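Local coordinates for protein prephenate dehydratase:Amino acid-binding ACT (Brucella abortus, PDB 6VH5) that probably catalyses the conversion of prephenate to 3-phenylpyruvate, carbon dioxide and water in phenylalanine biosynthesis, and binds phenylalanine in its ACT region, at residues Arg26-Gly31 with Asn61-Gly66; Ala35-Ala40 with Met72-Asn77; Ala40-Asn43 with Glu49-Pro52; Ala169-Ala174 with Glu183-Asp188. All blocks are in the same frame, centred on the assembly; numbering follows the deposited sequence.

In the fold
Contacts 1, 2 and 3 sit together on one five-stranded mixed sheet, their centres 9 to 13 Å apart. Contact 1 lays helix 56-64 on strand 26-30; contacts 2 and 3 use successive turns of helix 36-44, on the other face, against strands 70-77 and 49-53. Along the chain contact 3 is nested inside the loop closed by contact 1, while contacts 1 and 2 interleave; helices 56-64 and 36-44 cover opposite faces of the sheet. Contact 4 follows later, 16 to 26 Å from the others, at the edge of a second sheet; its helix 171-176 packs against helix 36-44, joining the two halves of the dehydratase region.

Contact 1: Arg26-Gly31 with Asn61-Gly66; sequences RISFQG and NAVETG
Ser28 meets Ala62 and Val63 where strand 26-30 lies against helix 56-64. The strand runs between strands 49-53 and 70-77 in a mixed sheet with helices on both faces, consistent with the type II periplasmic-binding-protein-like fold of prephenate dehydratases. Side chains alternate along it. Ile27 points away from helix 56-64 and packs on Cys41 of helix 36-44, across the sheet. Ser28 comes next and turns its CB toward helix 56-64, while Phe29 goes back to Cys41, so one serine carries the strand's whole share of this contact.

The Ser28 methylene abuts the alanine methyl, CB of Ser28 lying 3.7 Å from CB of Ala62. With both residues this small, helix and strand come close, and the CA atoms of Ser28 and Ala62 are 6.5 Å apart. No hydrogen bond joins the two segments. The buried hydroxyl bonds instead to Ala59 O, about one turn earlier in the same helix; Leu70 O is a weak alternative. Its OG stands between the backbone N and the carbonyl carbon (chi1 58°), tucked toward the helix. That same oxygen also borders Val63, whose CG1 is anti to the backbone N (chi1 171°). It is therefore the other methyl that faces the strand, with Val63 CG2 resting 3.9 Å from Ser28 OG.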
loop_
_atom_site.group_PDB
_atom_site.type_symbol
_atom_site.label_atom_id
_atom_site.label_comp_id
_atom_site.label_asym_id
_atom_site.label_seq_id
_atom_site.Cartn_x
_atom_site.Cartn_y
_atom_site.Cartn_z
ATOM N N ARG A 26 -7.044 -19.058 -18.023
ATOM C CA ARG A 26 -7.607 -18.198 -16.989
ATOM C C ARG A 26 -6.540 -17.232 -16.487
ATOM O O ARG A 26 -5.363 -17.590 -16.382
ATOM C CB ARG A 26 -8.149 -19.025 -15.819
ATOM C CG ARG A 26 -9.289 -19.978 -16.191
ATOM C CD ARG A 26 -10.567 -19.213 -16.435
ATOM N NE ARG A 26 -11.552 -19.472 -15.393
ATOM C CZ ARG A 26 -12.490 -18.611 -15.022
ATOM N NH1 ARG A 26 -12.573 -17.427 -15.608
ATOM N NH2 ARG A 26 -13.340 -18.933 -14.062
ATOM N N ILE A 27 -6.955 -16.009 -16.180
ATOM C CA ILE A 27 -6.087 -15.011 -15.576
ATOM C C ILE A 27 -6.746 -14.516 -14.299
ATOM O O ILE A 27 -7.842 -13.940 -14.339
ATOM C CB ILE A 27 -5.777 -13.849 -16.533
ATOM C CG1 ILE A 27 -5.065 -12.723 -15.771
ATOM C CG2 ILE A 27 -7.027 -13.387 -17.262
ATOM C CD1 ILE A 27 -4.297 -11.764 -16.663
ATOM N N SER A 28 -6.091 -14.750 -13.164
ATOM C CA SER A 28 -6.679 -14.369 -11.888
ATOM C C SER A 28 -6.532 -12.874 -11.627
ATOM O O SER A 28 -5.553 -12.238 -12.030
ATOM C CB SER A 28 -6.035 -15.158 -10.752
ATOM O OG SER A 28 -4.638 -14.952 -10.719
ATOM N N PHE A 29 -7.523 -12.314 -10.934
ATOM C CA PHE A 29 -7.439 -10.944 -10.452
ATOM C C PHE A 29 -8.155 -10.861 -9.111
ATOM O O PHE A 29 -9.041 -11.667 -8.809
ATOM C CB PHE A 29 -8.057 -9.954 -11.448
ATOM C CG PHE A 29 -9.565 -10.055 -11.553
ATOM C CD1 PHE A 29 -10.388 -9.220 -10.808
ATOM C CD2 PHE A 29 -10.158 -10.990 -12.391
ATOM C CE1 PHE A 29 -11.778 -9.316 -10.898
ATOM C CE2 PHE A 29 -11.542 -11.088 -12.488
ATOM C CZ PHE A 29 -12.354 -10.248 -11.742
ATOM N N GLN A 30 -7.795 -9.849 -8.324
ATOM C CA GLN A 30 -8.447 -9.604 -7.046
ATOM C C GLN A 30 -9.641 -8.685 -7.269
ATOM O O GLN A 30 -9.492 -7.594 -7.832
ATOM C CB GLN A 30 -7.470 -8.981 -6.044
ATOM C CG GLN A 30 -8.026 -8.744 -4.634
ATOM C CD GLN A 30 -8.930 -7.499 -4.534
ATOM O OE1 GLN A 30 -8.667 -6.470 -5.158
ATOM N NE2 GLN A 30 -10.005 -7.608 -3.754
ATOM N N GLY A 31 -10.823 -9.126 -6.812
ATOM C CA GLY A 31 -12.048 -8.359 -6.802
ATOM C C GLY A 31 -13.219 -9.146 -7.367
ATOM O O GLY A 31 -13.162 -10.368 -7.553
ATOM N N ASN A 61 -2.237 -17.490 -5.394
ATOM C CA ASN A 61 -2.379 -18.927 -5.217
ATOM C C ASN A 61 -3.014 -19.585 -6.436
ATOM O O ASN A 61 -2.706 -20.741 -6.747
ATOM C CB ASN A 61 -3.193 -19.204 -3.956
ATOM C CG ASN A 61 -3.254 -20.675 -3.620
ATOM O OD1 ASN A 61 -2.252 -21.265 -3.219
ATOM N ND2 ASN A 61 -4.432 -21.274 -3.764
ATOM N N ALA A 62 -3.905 -18.869 -7.125
ATOM C CA ALA A 62 -4.514 -19.385 -8.349
ATOM C C ALA A 62 -3.464 -19.745 -9.392
ATOM O O ALA A 62 -3.669 -20.673 -10.188
ATOM C CB ALA A 62 -5.479 -18.345 -8.922
ATOM N N VAL A 63 -2.360 -18.992 -9.424
ATOM C CA VAL A 63 -1.265 -19.246 -10.347
ATOM C C VAL A 63 -0.381 -20.366 -9.824
ATOM O O VAL A 63 0.111 -21.200 -10.596
ATOM C CB VAL A 63 -0.475 -17.940 -10.558
ATOM C CG1 VAL A 63 0.820 -18.187 -11.337
ATOM C CG2 VAL A 63 -1.348 -16.910 -11.259
ATOM N N GLU A 64 -0.194 -20.412 -8.500
ATOM C CA GLU A 64 0.645 -21.434 -7.891
ATOM C C GLU A 64 0.052 -22.825 -8.076
ATOM O O GLU A 64 0.784 -23.781 -8.350
ATOM C CB GLU A 64 0.832 -21.127 -6.405
ATOM C CG GLU A 64 1.706 -22.142 -5.688
ATOM C CD GLU A 64 3.146 -22.077 -6.141
ATOM O OE1 GLU A 64 3.649 -20.946 -6.342
ATOM O OE2 GLU A 64 3.769 -23.148 -6.301
ATOM N N THR A 65 -1.270 -22.949 -7.944
ATOM C CA THR A 65 -1.958 -24.226 -8.073
ATOM C C THR A 65 -2.296 -24.580 -9.513
ATOM O O THR A 65 -2.765 -25.690 -9.762
ATOM C CB THR A 65 -3.257 -24.230 -7.250
ATOM O OG1 THR A 65 -4.159 -23.239 -7.763
ATOM C CG2 THR A 65 -2.978 -23.963 -5.775
ATOM N N GLY A 66 -2.125 -23.665 -10.460
ATOM C CA GLY A 66 -2.493 -23.975 -11.820
ATOM C C GLY A 66 -3.926 -23.652 -12.166
ATOM O O GLY A 66 -4.357 -23.944 -13.290
#

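Contact 2: Ala35-Ala40 with Met72-Asn77; sequences ANSDTA and MIPIEN
Met72 folds its side chain over the flank of helix 36-44, reaching Ala40 with sulfur and methyl alike. CG leaves anti to the backbone N (chi1 -179°), heading for the helix, and the chain then bends at its next two torsions, so that the thioether curls alongside Ala40 and does not poke straight at it. Met72 SD lies 4.0 Å from Ala40 CB, and Met72 CE ends 3.6 Å from Ala40 O, a methyl set against a backbone oxygen. Nearer the root of the side chain, Met72 CG passes 4.1 Å from Ser37 O, one turn earlier in the helix.

Ser37 has two tasks. Its OG borders the ring of Pro74, 4.1 Å from Pro74 CD, and it shares a water that lies 3.2 Å from Ser37 OG. The water donates to Met72 O at 2.9 Å, bridging helix and strand where no direct hydrogen bond does. The axes of helix 36-40 and strand 72-77 approach to 8.7 Å, their directions 120° apart.

Farther along, Ile75 and Glu76 form a classic beta bulge opposite Arg195, and Asn77 ND2 bonds to Thr194 OG1. Pro74 also lies near Thr194, predicted to be essential for activity. Helix on sheet thus packs just beside the probable active site, as in an alpha/beta domain of the periplasmic-binding-protein type.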
loop_
_atom_site.group_PDB
_atom_site.type_symbol
_atom_site.label_atom_id
_atom_site.label_comp_id
_atom_site.label_asym_id
_atom_site.label_seq_id
_atom_site.Cartn_x
_atom_site.Cartn_y
_atom_site.Cartn_z
ATOM N N ALA A 35 -14.630 -5.236 -12.081
ATOM C CA ALA A 35 -13.698 -4.343 -11.417
ATOM C C ALA A 35 -12.708 -3.750 -12.419
ATOM O O ALA A 35 -12.692 -4.092 -13.605
ATOM C CB ALA A 35 -12.943 -5.086 -10.315
ATOM N N ASN A 36 -11.888 -2.819 -11.925
ATOM C CA ASN A 36 -10.814 -2.276 -12.747
ATOM C C ASN A 36 -9.765 -3.344 -13.065
ATOM O O ASN A 36 -9.188 -3.345 -14.161
ATOM C CB ASN A 36 -10.173 -1.066 -12.054
ATOM C CG ASN A 36 -11.050 0.178 -12.103
ATOM O OD1 ASN A 36 -11.622 0.514 -13.143
ATOM N ND2 ASN A 36 -11.138 0.885 -10.980
ATOM N N SER A 37 -9.488 -4.246 -12.113
ATOM C CA SER A 37 -8.567 -5.358 -12.381
ATOM C C SER A 37 -9.077 -6.235 -13.518
ATOM O O SER A 37 -8.300 -6.667 -14.377
ATOM C CB SER A 37 -8.369 -6.210 -11.125
ATOM O OG SER A 37 -7.576 -5.551 -10.156
ATOM N N ASP A 38 -10.386 -6.506 -13.529
ATOM C CA ASP A 38 -11.014 -7.233 -14.629
ATOM C C ASP A 38 -10.872 -6.468 -15.943
ATOM O O ASP A 38 -10.596 -7.063 -16.992
ATOM C CB ASP A 38 -12.488 -7.484 -14.277
ATOM C CG ASP A 38 -13.219 -8.381 -15.275
ATOM O OD1 ASP A 38 -12.612 -8.890 -16.239
ATOM O OD2 ASP A 38 -14.438 -8.557 -15.093
ATOM N N THR A 39 -11.047 -5.143 -15.902
ATOM C CA THR A 39 -10.870 -4.330 -17.104
ATOM C C THR A 39 -9.464 -4.487 -17.673
ATOM O O THR A 39 -9.289 -4.653 -18.887
ATOM C CB THR A 39 -11.143 -2.860 -16.774
ATOM O OG1 THR A 39 -12.463 -2.727 -16.232
ATOM C CG2 THR A 39 -10.994 -1.968 -18.016
ATOM N N ALA A 40 -8.452 -4.477 -16.809
ATOM C CA ALA A 40 -7.085 -4.665 -17.286
ATOM C C ALA A 40 -6.910 -6.035 -17.945
ATOM O O ALA A 40 -6.335 -6.135 -19.037
ATOM C CB ALA A 40 -6.102 -4.474 -16.131
ATOM N N MET A 72 -3.161 -10.796 -12.680
ATOM C CA MET A 72 -3.125 -9.362 -12.955
ATOM C C MET A 72 -3.218 -8.621 -11.625
ATOM O O MET A 72 -4.296 -8.548 -11.024
ATOM C CB MET A 72 -4.258 -8.967 -13.902
ATOM C CG MET A 72 -4.292 -7.487 -14.266
ATOM S SD MET A 72 -3.062 -6.927 -15.478
ATOM C CE MET A 72 -3.720 -7.619 -16.993
ATOM N N ILE A 73 -2.101 -8.045 -11.187
ATOM C CA ILE A 73 -1.952 -7.509 -9.841
ATOM C C ILE A 73 -1.636 -6.020 -9.920
ATOM O O ILE A 73 -0.678 -5.628 -10.586
ATOM C CB ILE A 73 -0.851 -8.231 -9.047
ATOM C CG1 ILE A 73 -1.121 -9.743 -9.004
ATOM C CG2 ILE A 73 -0.709 -7.596 -7.664
ATOM C CD1 ILE A 73 -2.460 -10.115 -8.418
ATOM N N PRO A 74 -2.412 -5.158 -9.266
ATOM C CA PRO A 74 -2.053 -3.736 -9.203
ATOM C C PRO A 74 -0.952 -3.491 -8.184
ATOM O O PRO A 74 -0.949 -4.070 -7.094
ATOM C CB PRO A 74 -3.364 -3.065 -8.769
ATOM C CG PRO A 74 -4.084 -4.122 -7.998
ATOM C CD PRO A 74 -3.734 -5.428 -8.667
ATOM N N ILE A 75 0.004 -2.638 -8.553
ATOM C CA ILE A 75 1.091 -2.303 -7.639
ATOM C C ILE A 75 1.291 -0.810 -7.465
ATOM O O ILE A 75 1.914 -0.391 -6.473
ATOM C CB ILE A 75 2.409 -2.978 -8.072
ATOM C CG1 ILE A 75 2.861 -2.475 -9.439
ATOM C CG2 ILE A 75 2.229 -4.510 -8.096
ATOM C CD1 ILE A 75 4.318 -2.787 -9.718
ATOM N N GLU A 76 0.797 0.034 -8.366
ATOM C CA GLU A 76 0.879 1.479 -8.203
ATOM C C GLU A 76 -0.462 2.099 -8.567
ATOM O O GLU A 76 -1.096 1.690 -9.544
ATOM C CB GLU A 76 1.976 2.095 -9.074
ATOM C CG GLU A 76 3.371 1.677 -8.689
ATOM C CD GLU A 76 4.391 2.046 -9.739
ATOM O OE1 GLU A 76 4.092 2.927 -10.564
ATOM O OE2 GLU A 76 5.468 1.416 -9.769
ATOM N N ASN A 77 -0.902 3.062 -7.758
ATOM C CA ASN A 77 -2.075 3.874 -8.068
ATOM C C ASN A 77 -1.816 5.323 -7.693
ATOM O O ASN A 77 -1.373 5.605 -6.576
ATOM C CB ASN A 77 -3.320 3.383 -7.332
ATOM C CG ASN A 77 -4.481 4.335 -7.509
ATOM O OD1 ASN A 77 -4.775 5.151 -6.628
ATOM N ND2 ASN A 77 -5.128 4.260 -8.662
HETATM O O HOH W 1 -6.067 -8.004 -8.833
#

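Contact 3: Ala40-Asn43 with Glu49-Pro52; sequences ACRN and EPLP
Pro50 rests its ring against two successive residues of helix 36-44, Cys41 and Arg42, and the touching between the segments is apolar. The single ring atom CG does the work on the strand side. Pro50 CG lies 4.1 Å from Cys41 CB, and the same Pro50 CG is 4.1 Å from Arg42 CG, so the corner of the ring sits between Cys41 CB and Arg42 CG. Cys41 points its CB at the strand, its CA only 6.5 Å from that of Pro50. Arg42 instead runs past the proline, the two side chains crossing at about a right angle; it is the aliphatic part of the arginine that the ring meets most closely.

Charge enters through the far end of Arg42. With CG anti to the carbonyl carbon (chi1 -70°) and the chain extended from CG to NE, the side chain reaches back along the helix to Asp38, where NE makes a salt bridge to OD1. This bond probably helps hold the arginine across the tip of the ring.

No hydrogen bond passes between helix and strand here; the backbones of Glu49 and Leu51 pair instead with strand 26-30 and the residue leading into it. The contact closes the beta-alpha-beta unit of strand 26-30, helix 36-44 and strand 49-53, in which 49-53 is the outermost strand. Cys41 also packs on Ile27 and Met72 of the inner strands, and Leu172 of helix 171-176 lies against Arg42.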
loop_
_atom_site.group_PDB
_atom_site.type_symbol
_atom_site.label_atom_id
_atom_site.label_comp_id
_atom_site.label_asym_id
_atom_site.label_seq_id
_atom_site.Cartn_x
_atom_site.Cartn_y
_atom_site.Cartn_z
ATOM N N ALA A 40 -8.452 -4.477 -16.809
ATOM C CA ALA A 40 -7.085 -4.665 -17.286
ATOM C C ALA A 40 -6.910 -6.035 -17.945
ATOM O O ALA A 40 -6.335 -6.135 -19.037
ATOM C CB ALA A 40 -6.102 -4.474 -16.131
ATOM N N CYS A 41 -7.438 -7.097 -17.324
ATOM C CA CYS A 41 -7.327 -8.433 -17.915
ATOM C C CYS A 41 -7.926 -8.460 -19.318
ATOM O O CYS A 41 -7.330 -9.006 -20.254
ATOM C CB CYS A 41 -8.029 -9.474 -17.036
ATOM S SG CYS A 41 -7.402 -9.735 -15.358
ATOM N N ARG A 42 -9.114 -7.862 -19.480
ATOM C CA ARG A 42 -9.796 -7.915 -20.768
ATOM C C ARG A 42 -9.119 -7.034 -21.805
ATOM O O ARG A 42 -9.092 -7.389 -22.991
ATOM C CB ARG A 42 -11.264 -7.510 -20.608
ATOM C CG ARG A 42 -12.126 -8.513 -19.859
ATOM C CD ARG A 42 -13.454 -7.878 -19.501
ATOM N NE ARG A 42 -14.233 -8.696 -18.582
ATOM C CZ ARG A 42 -15.293 -9.414 -18.938
ATOM N NH1 ARG A 42 -15.722 -9.396 -20.197
ATOM N NH2 ARG A 42 -15.938 -10.131 -18.029
ATOM N N ASN A 43 -8.567 -5.891 -21.387
ATOM C CA ASN A 43 -7.907 -5.016 -22.348
ATOM C C ASN A 43 -6.612 -5.636 -22.845
ATOM O O ASN A 43 -6.324 -5.616 -24.050
ATOM C CB ASN A 43 -7.608 -3.652 -21.725
ATOM C CG ASN A 43 -8.861 -2.870 -21.394
ATOM O OD1 ASN A 43 -9.985 -3.301 -21.686
ATOM N ND2 ASN A 43 -8.673 -1.692 -20.806
ATOM N N GLU A 49 -9.915 -15.762 -19.950
ATOM C CA GLU A 49 -11.106 -15.713 -19.113
ATOM C C GLU A 49 -10.714 -15.248 -17.716
ATOM O O GLU A 49 -10.001 -15.973 -17.002
ATOM C CB GLU A 49 -11.792 -17.083 -19.060
ATOM C CG GLU A 49 -13.253 -17.031 -18.662
ATOM C CD GLU A 49 -13.879 -18.413 -18.457
ATOM O OE1 GLU A 49 -14.946 -18.483 -17.807
ATOM O OE2 GLU A 49 -13.314 -19.425 -18.937
ATOM N N PRO A 50 -11.098 -14.044 -17.303
ATOM C CA PRO A 50 -10.716 -13.569 -15.966
ATOM C C PRO A 50 -11.284 -14.463 -14.868
ATOM O O PRO A 50 -12.424 -14.933 -14.945
ATOM C CB PRO A 50 -11.313 -12.156 -15.908
ATOM C CG PRO A 50 -11.442 -11.740 -17.348
ATOM C CD PRO A 50 -11.779 -13.008 -18.094
ATOM N N LEU A 51 -10.482 -14.675 -13.828
ATOM C CA LEU A 51 -10.844 -15.542 -12.707
ATOM C C LEU A 51 -10.865 -14.730 -11.419
ATOM O O LEU A 51 -9.803 -14.476 -10.824
ATOM C CB LEU A 51 -9.874 -16.723 -12.594
ATOM C CG LEU A 51 -10.045 -17.644 -11.379
ATOM C CD1 LEU A 51 -11.489 -18.105 -11.251
ATOM C CD2 LEU A 51 -9.105 -18.865 -11.472
ATOM N N PRO A 52 -12.040 -14.324 -10.938
ATOM C CA PRO A 52 -12.093 -13.476 -9.739
ATOM C C PRO A 52 -11.626 -14.215 -8.492
ATOM O O PRO A 52 -11.894 -15.403 -8.310
ATOM C CB PRO A 52 -13.581 -13.097 -9.631
ATOM C CG PRO A 52 -14.184 -13.449 -10.971
ATOM C CD PRO A 52 -13.382 -14.624 -11.462
#

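Contact 4: Ala169-Ala174 with Glu183-Asp188; sequences APRLAA and EENVED
Arg171, where helix 171-176 sets off, reaches to Glu184 in the loop that follows strand 180-183. The close part of the contact is this one pair. Arg171 sends CG anti to its backbone N (chi1 171°), and its chain bends at chi3 (-48°), bringing the guanidinium alongside the glutamate. Glu184, extended beyond CG, offers OE2 at the guanidinium edge, near its plane. The salt bridge is long, with Arg171 NH2 3.7 Å from Glu184 OE2, and the two flat groups stand almost perpendicular, their planes 85° apart. Hence no twin, side-by-side pairing forms: the other terminal nitrogen, Arg171 NH1, is 3.9 Å from both CD and OE2 of Glu184. Without a hydrogen bond across the segments, the attraction is probably mainly electrostatic.

The rest is looser. Asn185 approaches with OD1, which stays 4.4 Å from Arg171 NH1 and comes in obliquely. All three touching side chains are exposed, so solvent would be expected to weaken the ion pair. By contrast, the loop has a firmer tie in its backbone, Asn185 N being hydrogen-bonded to Gln108 OE1, and Arg171 and Glu184 both pack on Gln108.

The pair lies at the rim of the second five-stranded sheet, whose outermost strand 180-183 neighbours strand 108-111. Arg171 also touches Ile181 of that outer strand, and the loop holding Glu184 continues to strand 193-200 of the first sheet.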
loop_
_atom_site.group_PDB
_atom_site.type_symbol
_atom_site.label_atom_id
_atom_site.label_comp_id
_atom_site.label_asym_id
_atom_site.label_seq_id
_atom_site.Cartn_x
_atom_site.Cartn_y
_atom_site.Cartn_z
ATOM N N ALA A 169 -19.045 3.122 -10.442
ATOM C CA ALA A 169 -18.358 1.878 -10.757
ATOM C C ALA A 169 -17.633 2.038 -12.082
ATOM O O ALA A 169 -17.908 2.976 -12.843
ATOM C CB ALA A 169 -19.352 0.706 -10.812
ATOM N N PRO A 170 -16.697 1.134 -12.395
ATOM C CA PRO A 170 -16.024 1.185 -13.697
ATOM C C PRO A 170 -16.997 0.906 -14.829
ATOM O O PRO A 170 -18.010 0.226 -14.658
ATOM C CB PRO A 170 -14.966 0.075 -13.600
ATOM C CG PRO A 170 -14.734 -0.111 -12.129
ATOM C CD PRO A 170 -16.108 0.102 -11.525
ATOM N N ARG A 171 -16.647 1.415 -16.015
ATOM C CA ARG A 171 -17.522 1.288 -17.176
ATOM C C ARG A 171 -17.892 -0.169 -17.445
ATOM O O ARG A 171 -19.025 -0.460 -17.851
ATOM C CB ARG A 171 -16.851 1.908 -18.403
ATOM C CG ARG A 171 -17.582 1.632 -19.713
ATOM C CD ARG A 171 -16.914 2.311 -20.895
ATOM N NE ARG A 171 -16.614 3.708 -20.603
ATOM C CZ ARG A 171 -17.471 4.715 -20.764
ATOM N NH1 ARG A 171 -17.095 5.951 -20.465
ATOM N NH2 ARG A 171 -18.703 4.487 -21.207
ATOM N N LEU A 172 -16.956 -1.097 -17.207
ATOM C CA LEU A 172 -17.204 -2.516 -17.463
ATOM C C LEU A 172 -18.382 -3.047 -16.656
ATOM O O LEU A 172 -19.189 -3.833 -17.167
ATOM C CB LEU A 172 -15.945 -3.339 -17.166
ATOM C CG LEU A 172 -16.140 -4.861 -17.171
ATOM C CD1 LEU A 172 -16.522 -5.369 -18.556
ATOM C CD2 LEU A 172 -14.868 -5.547 -16.688
ATOM N N ALA A 173 -18.508 -2.623 -15.397
ATOM C CA ALA A 173 -19.585 -3.144 -14.566
ATOM C C ALA A 173 -20.952 -2.761 -15.116
ATOM O O ALA A 173 -21.917 -3.515 -14.941
ATOM C CB ALA A 173 -19.434 -2.648 -13.126
ATOM N N ALA A 174 -21.057 -1.618 -15.805
ATOM C CA ALA A 174 -22.347 -1.224 -16.368
ATOM C C ALA A 174 -22.795 -2.194 -17.457
ATOM O O ALA A 174 -23.973 -2.572 -17.515
ATOM C CB ALA A 174 -22.291 0.204 -16.907
ATOM N N GLU A 183 -24.195 9.506 -16.163
ATOM C CA GLU A 183 -23.139 10.477 -16.412
ATOM C C GLU A 183 -21.795 9.758 -16.472
ATOM O O GLU A 183 -21.563 8.774 -15.765
ATOM C CB GLU A 183 -23.114 11.589 -15.347
ATOM C CG GLU A 183 -22.492 12.893 -15.823
ATOM C CD GLU A 183 -22.482 13.981 -14.754
ATOM O OE1 GLU A 183 -21.439 14.655 -14.585
ATOM O OE2 GLU A 183 -23.512 14.147 -14.065
ATOM N N GLU A 184 -20.905 10.282 -17.306
ATOM C CA GLU A 184 -19.632 9.648 -17.605
ATOM C C GLU A 184 -18.511 10.357 -16.868
ATOM O O GLU A 184 -18.556 11.575 -16.697
ATOM C CB GLU A 184 -19.348 9.677 -19.106
ATOM C CG GLU A 184 -20.011 8.556 -19.880
ATOM C CD GLU A 184 -19.747 8.639 -21.369
ATOM O OE1 GLU A 184 -19.114 9.624 -21.813
ATOM O OE2 GLU A 184 -20.178 7.720 -22.096
ATOM N N ASN A 185 -17.524 9.586 -16.410
ATOM C CA ASN A 185 -16.265 10.122 -15.875
ATOM C C ASN A 185 -16.512 11.200 -14.821
ATOM O O ASN A 185 -16.085 12.348 -14.954
ATOM C CB ASN A 185 -15.380 10.658 -17.005
ATOM C CG ASN A 185 -14.877 9.562 -17.915
ATOM O OD1 ASN A 185 -14.924 8.376 -17.565
ATOM N ND2 ASN A 185 -14.412 9.944 -19.101
ATOM N N VAL A 186 -17.241 10.814 -13.769
ATOM C CA VAL A 186 -17.748 11.792 -12.812
ATOM C C VAL A 186 -16.792 12.052 -11.654
ATOM O O VAL A 186 -17.132 12.836 -10.755
ATOM C CB VAL A 186 -19.104 11.324 -12.249
ATOM C CG1 VAL A 186 -20.068 11.019 -13.382
ATOM C CG2 VAL A 186 -18.909 10.121 -11.345
ATOM N N GLU A 187 -15.605 11.450 -11.660
ATOM C CA GLU A 187 -14.668 11.603 -10.554
ATOM C C GLU A 187 -14.146 13.037 -10.455
ATOM O O GLU A 187 -14.081 13.781 -11.442
ATOM C CB GLU A 187 -13.492 10.622 -10.698
ATOM C CG GLU A 187 -12.588 10.881 -11.894
ATOM C CD GLU A 187 -13.083 10.230 -13.182
ATOM O OE1 GLU A 187 -12.392 10.368 -14.222
ATOM O OE2 GLU A 187 -14.154 9.578 -13.152
ATOM N N ASP A 188 -13.793 13.421 -9.227
ATOM C CA ASP A 188 -13.299 14.755 -8.917
ATOM C C ASP A 188 -12.004 15.065 -9.656
ATOM O O ASP A 188 -11.971 15.938 -10.530
ATOM C CB ASP A 188 -13.087 14.894 -7.405
ATOM C CG ASP A 188 -14.395 14.849 -6.621
ATOM O OD1 ASP A 188 -14.357 14.591 -5.396
ATOM O OD2 ASP A 188 -15.471 15.023 -7.236
#